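Local atomic coordinates of envelope glycoprotein (Thogoto virus, PDB entry 5XEA), a protein that probably attaches the virus to a host-cell receptor and then drives fusion of the viral and host membranes. Residues B[200-212]-B[220-232]. Numbering follows the deposited sequence.
Sequences EEVKISCFVDPDY and KKAFCQDGTNFFE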
ATOM      1  N   GLU B 200     -26.840  -5.110  16.344  1.00 68.58           N
ATOM      2  CA  GLU B 200     -26.760  -6.565  16.395  1.00 69.47           C
ATOM      3  C   GLU B 200     -25.839  -6.996  17.531  1.00 63.84           C
ATOM      4  O   GLU B 200     -24.798  -6.372  17.766  1.00 56.71           O
ATOM      5  CB  GLU B 200     -26.255  -7.118  15.058  1.00 76.76           C
ATOM      6  CG  GLU B 200     -26.451  -8.601  14.858  1.00 89.65           C
ATOM      7  CD  GLU B 200     -25.961  -9.056  13.494  1.00100.77           C
ATOM      8  OE1 GLU B 200     -25.203  -8.294  12.856  1.00109.02           O
ATOM      9  OE2 GLU B 200     -26.331 -10.165  13.052  1.00105.95           O
ATOM     10  N   GLU B 201     -26.228  -8.064  18.229  1.00 58.76           N
ATOM     11  CA  GLU B 201     -25.460  -8.606  19.345  1.00 66.08           C
ATOM     12  C   GLU B 201     -24.634  -9.775  18.833  1.00 61.51           C
ATOM     13  O   GLU B 201     -25.183 -10.725  18.267  1.00 65.72           O
ATOM     14  CB  GLU B 201     -26.383  -9.049  20.481  1.00 75.83           C
ATOM     15  CG  GLU B 201     -27.394  -7.994  20.905  1.00 87.30           C
ATOM     16  CD  GLU B 201     -26.749  -6.801  21.585  1.00 94.84           C
ATOM     17  OE1 GLU B 201     -25.646  -6.965  22.146  1.00 89.25           O
ATOM     18  OE2 GLU B 201     -27.342  -5.701  21.560  1.00 99.95           O
ATOM     19  N   VAL B 202     -23.317  -9.704  19.028  1.00 62.27           N
ATOM     20  CA  VAL B 202     -22.396 -10.619  18.366  1.00 63.38           C
ATOM     21  C   VAL B 202     -21.376 -11.143  19.363  1.00 60.05           C
ATOM     22  O   VAL B 202     -21.139 -10.563  20.425  1.00 57.84           O
ATOM     23  CB  VAL B 202     -21.651  -9.960  17.175  1.00 68.68           C
ATOM     24  CG1 VAL B 202     -22.619  -9.530  16.074  1.00 60.36           C
ATOM     25  CG2 VAL B 202     -20.820  -8.794  17.666  1.00 58.70           C
ATOM     26  N   LYS B 203     -20.740 -12.238  18.975  1.00 55.30           N
ATOM     27  CA  LYS B 203     -19.555 -12.753  19.641  1.00 59.75           C
ATOM     28  C   LYS B 203     -18.383 -12.638  18.675  1.00 64.06           C
ATOM     29  O   LYS B 203     -18.484 -13.051  17.514  1.00 67.64           O
ATOM     30  CB  LYS B 203     -19.755 -14.208  20.068  1.00 68.28           C
ATOM     31  CG  LYS B 203     -21.013 -14.447  20.876  1.00 75.88           C
ATOM     32  CD  LYS B 203     -20.784 -14.153  22.342  1.00 81.32           C
ATOM     33  CE  LYS B 203     -22.007 -14.524  23.155  1.00 79.01           C
ATOM     34  NZ  LYS B 203     -22.538 -15.836  22.702  1.00 87.05           N
ATOM     35  N   ILE B 204     -17.277 -12.081  19.149  1.00 57.89           N
ATOM     36  CA  ILE B 204     -16.137 -11.771  18.298  1.00 58.68           C
ATOM     37  C   ILE B 204     -14.907 -12.484  18.837  1.00 61.86           C
ATOM     38  O   ILE B 204     -14.564 -12.338  20.016  1.00 58.87           O
ATOM     39  CB  ILE B 204     -15.913 -10.252  18.214  1.00 48.78           C
ATOM     40  CG1 ILE B 204     -16.955  -9.659  17.282  1.00 52.92           C
ATOM     41  CG2 ILE B 204     -14.521  -9.929  17.726  1.00 62.91           C
ATOM     42  CD1 ILE B 204     -17.304  -8.264  17.627  1.00 58.58           C
ATOM     43  N   SER B 205     -14.253 -13.257  17.976  1.00 54.70           N
ATOM     44  CA  SER B 205     -13.009 -13.906  18.349  1.00 51.42           C
ATOM     45  C   SER B 205     -11.877 -12.886  18.371  1.00 51.06           C
ATOM     46  O   SER B 205     -11.667 -12.144  17.401  1.00 52.31           O
ATOM     47  CB  SER B 205     -12.690 -15.048  17.387  1.00 70.19           C
ATOM     48  OG  SER B 205     -12.641 -14.594  16.043  1.00 87.22           O
ATOM     49  N   CYS B 206     -11.179 -12.829  19.497  1.00 53.45           N
ATOM     50  CA  CYS B 206     -10.010 -11.988  19.691  1.00 52.31           C
ATOM     51  C   CYS B 206      -8.914 -12.816  20.342  1.00 55.06           C
ATOM     52  O   CYS B 206      -9.193 -13.723  21.134  1.00 47.97           O
ATOM     53  CB  CYS B 206     -10.308 -10.779  20.591  1.00 55.56           C
ATOM     54  SG  CYS B 206     -11.644  -9.710  20.042  1.00 73.68           S
ATOM     55  N   PHE B 207      -7.667 -12.501  20.008  1.00 51.90           N
ATOM     56  CA  PHE B 207      -6.518 -12.999  20.748  1.00 53.07           C
ATOM     57  C   PHE B 207      -6.032 -11.881  21.656  1.00 51.66           C
ATOM     58  O   PHE B 207      -5.763 -10.769  21.186  1.00 50.70           O
ATOM     59  CB  PHE B 207      -5.424 -13.483  19.803  1.00 42.09           C
ATOM     60  CG  PHE B 207      -5.776 -14.769  19.113  1.00 48.55           C
ATOM     61  CD1 PHE B 207      -5.742 -15.987  19.810  1.00 47.09           C
ATOM     62  CD2 PHE B 207      -6.178 -14.768  17.797  1.00 43.14           C
ATOM     63  CE1 PHE B 207      -6.083 -17.170  19.185  1.00 47.82           C
ATOM     64  CE2 PHE B 207      -6.520 -15.947  17.164  1.00 48.44           C
ATOM     65  CZ  PHE B 207      -6.473 -17.165  17.870  1.00 47.94           C
ATOM     66  N   VAL B 208      -5.982 -12.149  22.956  1.00 47.20           N
ATOM     67  CA  VAL B 208      -5.623 -11.139  23.938  1.00 47.68           C
ATOM     68  C   VAL B 208      -4.270 -11.503  24.520  1.00 52.68           C
ATOM     69  O   VAL B 208      -4.075 -12.616  25.022  1.00 57.50           O
ATOM     70  CB  VAL B 208      -6.681 -10.981  25.035  1.00 57.79           C
ATOM     71  CG1 VAL B 208      -6.162 -10.042  26.100  1.00 61.10           C
ATOM     72  CG2 VAL B 208      -7.958 -10.423  24.435  1.00 57.21           C
ATOM     73  N   ASP B 209      -3.344 -10.559  24.448  1.00 56.18           N
ATOM     74  CA  ASP B 209      -1.942 -10.779  24.793  1.00 61.20           C
ATOM     75  C   ASP B 209      -1.620  -9.860  25.959  1.00 63.07           C
ATOM     76  O   ASP B 209      -1.361  -8.662  25.752  1.00 70.38           O
ATOM     77  CB  ASP B 209      -1.048 -10.493  23.585  1.00 66.30           C
ATOM     78  CG  ASP B 209       0.333 -11.141  23.693  1.00 73.45           C
ATOM     79  OD1 ASP B 209       0.759 -11.424  24.834  1.00 64.92           O
ATOM     80  OD2 ASP B 209       0.988 -11.359  22.630  1.00 69.24           O
ATOM     81  N   PRO B 210      -1.672 -10.356  27.200  1.00 74.91           N
ATOM     82  CA  PRO B 210      -1.335  -9.508  28.353  1.00 77.70           C
ATOM     83  C   PRO B 210       0.149  -9.205  28.488  1.00 79.82           C
ATOM     84  O   PRO B 210       0.505  -8.299  29.255  1.00 80.33           O
ATOM     85  CB  PRO B 210      -1.841 -10.331  29.552  1.00 79.51           C
ATOM     86  CG  PRO B 210      -1.768 -11.734  29.071  1.00 73.28           C
ATOM     87  CD  PRO B 210      -2.118 -11.704  27.612  1.00 74.76           C
ATOM     88  N   ASP B 211       1.021  -9.933  27.780  1.00 78.85           N
ATOM     89  CA  ASP B 211       2.454  -9.647  27.789  1.00 87.30           C
ATOM     90  C   ASP B 211       2.900  -9.046  26.460  1.00 80.58           C
ATOM     91  O   ASP B 211       3.727  -9.632  25.753  1.00 74.82           O
ATOM     92  CB  ASP B 211       3.267 -10.916  28.077  1.00 95.96           C
ATOM     93  CG  ASP B 211       3.296 -11.273  29.545  1.00105.47           C
ATOM     94  OD1 ASP B 211       3.272 -10.338  30.379  1.00105.06           O
ATOM     95  OD2 ASP B 211       3.359 -12.483  29.854  1.00112.09           O
ATOM     96  N   TYR B 212       2.361  -7.885  26.108  1.00 77.49           N
ATOM     97  CA  TYR B 212       2.684  -7.221  24.851  1.00 86.85           C
ATOM     98  C   TYR B 212       3.210  -5.832  25.171  1.00 94.92           C
ATOM     99  O   TYR B 212       2.444  -4.961  25.592  1.00101.08           O
ATOM    100  CB  TYR B 212       1.464  -7.140  23.934  1.00 79.41           C
ATOM    101  CG  TYR B 212       1.850  -7.018  22.484  1.00 78.06           C
ATOM    102  CD1 TYR B 212       2.064  -5.775  21.903  1.00 79.90           C
ATOM    103  CD2 TYR B 212       2.027  -8.147  21.702  1.00 76.56           C
ATOM    104  CE1 TYR B 212       2.426  -5.660  20.578  1.00 73.42           C
ATOM    105  CE2 TYR B 212       2.394  -8.045  20.378  1.00 73.36           C
ATOM    106  CZ  TYR B 212       2.592  -6.800  19.820  1.00 76.71           C
ATOM    107  OH  TYR B 212       2.963  -6.696  18.499  1.00 75.75           O
ATOM    108  N   LYS B 220      -2.907  -6.957  27.453  1.00 80.52           N
ATOM    109  CA  LYS B 220      -3.057  -5.522  27.277  1.00 82.82           C
ATOM    110  C   LYS B 220      -3.158  -5.127  25.804  1.00 75.34           C
ATOM    111  O   LYS B 220      -3.426  -3.970  25.500  1.00 77.76           O
ATOM    112  CB  LYS B 220      -1.900  -4.776  27.945  1.00 79.95           C
ATOM    113  CG  LYS B 220      -0.515  -5.286  27.594  1.00 65.55           C
ATOM    114  CD  LYS B 220       0.495  -4.194  27.863  1.00 68.87           C
ATOM    115  CE  LYS B 220       0.067  -2.930  27.135  1.00 81.57           C
ATOM    116  NZ  LYS B 220       1.049  -1.839  27.272  1.00 90.49           N
ATOM    117  N   LYS B 221      -2.949  -6.082  24.893  1.00 62.33           N
ATOM    118  CA  LYS B 221      -3.251  -5.886  23.478  1.00 60.16           C
ATOM    119  C   LYS B 221      -4.237  -6.948  23.014  1.00 62.98           C
ATOM    120  O   LYS B 221      -4.087  -8.133  23.338  1.00 58.29           O
ATOM    121  CB  LYS B 221      -1.994  -5.930  22.608  1.00 59.54           C
ATOM    122  CG  LYS B 221      -1.208  -4.627  22.598  1.00 72.21           C
ATOM    123  CD  LYS B 221      -0.844  -4.207  21.181  1.00 77.75           C
ATOM    124  CE  LYS B 221      -0.054  -2.900  21.173  1.00 91.99           C
ATOM    125  NZ  LYS B 221       0.048  -2.298  19.798  1.00 94.83           N
ATOM    126  N   ALA B 222      -5.244  -6.526  22.254  1.00 51.00           N
ATOM    127  CA  ALA B 222      -6.269  -7.441  21.768  1.00 50.82           C
ATOM    128  C   ALA B 222      -6.430  -7.270  20.268  1.00 55.57           C
ATOM    129  O   ALA B 222      -6.653  -6.153  19.783  1.00 50.33           O
ATOM    130  CB  ALA B 222      -7.607  -7.216  22.483  1.00 56.15           C
ATOM    131  N   PHE B 223      -6.319  -8.380  19.542  1.00 47.21           N
ATOM    132  CA  PHE B 223      -6.416  -8.403  18.090  1.00 49.26           C
ATOM    133  C   PHE B 223      -7.610  -9.261  17.716  1.00 46.58           C
ATOM    134  O   PHE B 223      -7.669 -10.439  18.087  1.00 45.30           O
ATOM    135  CB  PHE B 223      -5.141  -8.970  17.461  1.00 54.05           C
ATOM    136  CG  PHE B 223      -3.879  -8.342  17.980  1.00 58.78           C
ATOM    137  CD1 PHE B 223      -3.299  -8.798  19.153  1.00 55.95           C
ATOM    138  CD2 PHE B 223      -3.277  -7.292  17.297  1.00 53.73           C
ATOM    139  CE1 PHE B 223      -2.136  -8.228  19.632  1.00 63.08           C
ATOM    140  CE2 PHE B 223      -2.109  -6.714  17.769  1.00 62.92           C
ATOM    141  CZ  PHE B 223      -1.538  -7.183  18.940  1.00 59.32           C
ATOM    142  N   CYS B 224      -8.548  -8.690  16.979  1.00 42.72           N
ATOM    143  CA  CYS B 224      -9.791  -9.388  16.700  1.00 45.37           C
ATOM    144  C   CYS B 224      -9.999  -9.554  15.209  1.00 47.19           C
ATOM    145  O   CYS B 224      -9.459  -8.802  14.384  1.00 43.05           O
ATOM    146  CB  CYS B 224     -10.990  -8.652  17.296  1.00 50.57           C
ATOM    147  SG  CYS B 224     -10.741  -8.196  19.006  1.00 58.41           S
ATOM    148  N   GLN B 225     -10.816 -10.543  14.881  1.00 41.25           N
ATOM    149  CA  GLN B 225     -11.308 -10.756  13.533  1.00 47.11           C
ATOM    150  C   GLN B 225     -12.826 -10.718  13.578  1.00 51.08           C
ATOM    151  O   GLN B 225     -13.436 -11.230  14.515  1.00 46.05           O
ATOM    152  CB  GLN B 225     -10.830 -12.095  12.956  1.00 45.43           C
ATOM    153  CG  GLN B 225     -11.628 -12.564  11.752  1.00 51.78           C
ATOM    154  CD  GLN B 225     -11.094 -13.853  11.129  1.00 57.18           C
ATOM    155  OE1 GLN B 225     -10.315 -14.589  11.741  1.00 55.10           O
ATOM    156  NE2 GLN B 225     -11.525 -14.133   9.903  1.00 51.27           N
ATOM    157  N   ASP B 226     -13.435 -10.085  12.584  1.00 48.66           N
ATOM    158  CA  ASP B 226     -14.883 -10.158  12.404  1.00 50.99           C
ATOM    159  C   ASP B 226     -15.122 -10.251  10.897  1.00 53.31           C
ATOM    160  O   ASP B 226     -15.152  -9.224  10.198  1.00 43.00           O
ATOM    161  CB  ASP B 226     -15.582  -8.957  13.029  1.00 56.03           C
ATOM    162  CG  ASP B 226     -17.084  -9.023  12.881  1.00 64.94           C
ATOM    163  OD1 ASP B 226     -17.591 -10.136  12.655  1.00 74.75           O
ATOM    164  OD2 ASP B 226     -17.754  -7.976  12.996  1.00 65.33           O
ATOM    165  N   GLY B 227     -15.255 -11.484  10.403  1.00 48.96           N
ATOM    166  CA  GLY B 227     -15.376 -11.708   8.971  1.00 58.67           C
ATOM    167  C   GLY B 227     -14.028 -11.454   8.297  1.00 56.91           C
ATOM    168  O   GLY B 227     -13.002 -12.086   8.616  1.00 47.78           O
ATOM    169  N   THR B 228     -14.011 -10.532   7.325  1.00 45.59           N
ATOM    170  CA  THR B 228     -12.780 -10.130   6.653  1.00 54.08           C
ATOM    171  C   THR B 228     -12.202  -8.845   7.222  1.00 52.39           C
ATOM    172  O   THR B 228     -11.311  -8.248   6.605  1.00 47.45           O
ATOM    173  CB  THR B 228     -13.001  -9.952   5.145  1.00 64.01           C
ATOM    174  OG1 THR B 228     -14.156  -9.136   4.915  1.00 61.49           O
ATOM    175  CG2 THR B 228     -13.158 -11.305   4.463  1.00 63.36           C
ATOM    176  N   ASN B 229     -12.688  -8.400   8.372  1.00 46.80           N
ATOM    177  CA  ASN B 229     -12.190  -7.196   9.018  1.00 48.34           C
ATOM    178  C   ASN B 229     -11.350  -7.603  10.214  1.00 49.33           C
ATOM    179  O   ASN B 229     -11.774  -8.445  11.011  1.00 43.45           O
ATOM    180  CB  ASN B 229     -13.342  -6.289   9.448  1.00 52.81           C
ATOM    181  CG  ASN B 229     -14.075  -5.688   8.258  1.00 58.83           C
ATOM    182  OD1 ASN B 229     -13.498  -4.922   7.476  1.00 61.39           O
ATOM    183  ND2 ASN B 229     -15.342  -6.042   8.106  1.00 55.29           N
ATOM    184  N   PHE B 230     -10.159  -7.021  10.323  1.00 45.96           N
ATOM    185  CA  PHE B 230      -9.266  -7.313  11.435  1.00 46.71           C
ATOM    186  C   PHE B 230      -8.862  -5.995  12.061  1.00 50.32           C
ATOM    187  O   PHE B 230      -8.582  -5.023  11.352  1.00 49.91           O
ATOM    188  CB  PHE B 230      -8.014  -8.097  10.993  1.00 40.21           C
ATOM    189  CG  PHE B 230      -8.321  -9.380  10.258  1.00 42.64           C
ATOM    190  CD1 PHE B 230      -8.230 -10.610  10.899  1.00 42.41           C
ATOM    191  CD2 PHE B 230      -8.716  -9.355   8.925  1.00 38.93           C
ATOM    192  CE1 PHE B 230      -8.518 -11.780  10.214  1.00 42.60           C
ATOM    193  CE2 PHE B 230      -9.007 -10.516   8.237  1.00 38.97           C
ATOM    194  CZ  PHE B 230      -8.899 -11.744   8.892  1.00 42.89           C
ATOM    195  N   PHE B 231      -8.830  -5.960  13.384  1.00 44.41           N
ATOM    196  CA  PHE B 231      -8.536  -4.708  14.052  1.00 43.25           C
ATOM    197  C   PHE B 231      -7.977  -5.000  15.425  1.00 47.76           C
ATOM    198  O   PHE B 231      -8.234  -6.060  16.008  1.00 50.54           O
ATOM    199  CB  PHE B 231      -9.791  -3.820  14.136  1.00 40.99           C
ATOM    200  CG  PHE B 231     -11.043  -4.577  14.494  1.00 42.66           C
ATOM    201  CD1 PHE B 231     -11.347  -4.857  15.817  1.00 44.24           C
ATOM    202  CD2 PHE B 231     -11.905  -5.022  13.502  1.00 41.65           C
ATOM    203  CE1 PHE B 231     -12.487  -5.580  16.149  1.00 53.22           C
ATOM    204  CE2 PHE B 231     -13.051  -5.733  13.827  1.00 46.51           C
ATOM    205  CZ  PHE B 231     -13.337  -6.016  15.153  1.00 50.05           C
ATOM    206  N   GLU B 232      -7.191  -4.066  15.929  1.00 46.55           N
ATOM    207  CA  GLU B 232      -6.772  -4.109  17.322  1.00 50.13           C
ATOM    208  C   GLU B 232      -7.774  -3.313  18.143  1.00 49.12           C
ATOM    209  O   GLU B 232      -8.023  -2.142  17.848  1.00 60.38           O
ATOM    210  CB  GLU B 232      -5.368  -3.533  17.480  1.00 57.28           C
ATOM    211  CG  GLU B 232      -4.933  -3.427  18.927  1.00 67.23           C
ATOM    212  CD  GLU B 232      -3.646  -2.644  19.106  1.00 82.63           C
ATOM    213  OE1 GLU B 232      -2.986  -2.319  18.091  1.00 81.03           O
ATOM    214  OE2 GLU B 232      -3.302  -2.350  20.273  1.00 86.01           O
TER
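Midway along the antiparallel strands 200-209 and 221-226, C206 and C224 are joined SG to SG in a disulfide at 2.0 Å, laid across a non-hydrogen-bonded pair. Each SG sits beside its own backbone N, and a chi3 of 101° closes the short bridge. On the same face V208 CG2 makes an ordinary apolar contact with A222 CB at 3.8 Å. The pair between, F207 and F223, is hydrogen-bonded both ways, with F207 N 2.8 Å from F223 O.

On the opposite face, which carries F207 and F223, packing is tight. Y212, past the strand end, folds back with CG anti to its backbone N (chi1 -156°) and takes the edge of F223 over one ring face, planes at 66°. The K221 chain runs across the same tyrosine, CD 3.4 Å from Y212 CD1, before NZ reaches E410 of the third subunit. E297 of the second subunit packs against the side chains of both Y212 and F223.

The ends are looser. K220, exposed to solvent, bends past Y212 O with its CD 3.1 Å away, and beyond I204 the strands part toward the II' turn at D226-N229.

K220 N and K221 N both approach D209 O from one side of its carbonyl plane, a classic beta bulge ending a disulfide-stapled beta hairpin at the trimer interface.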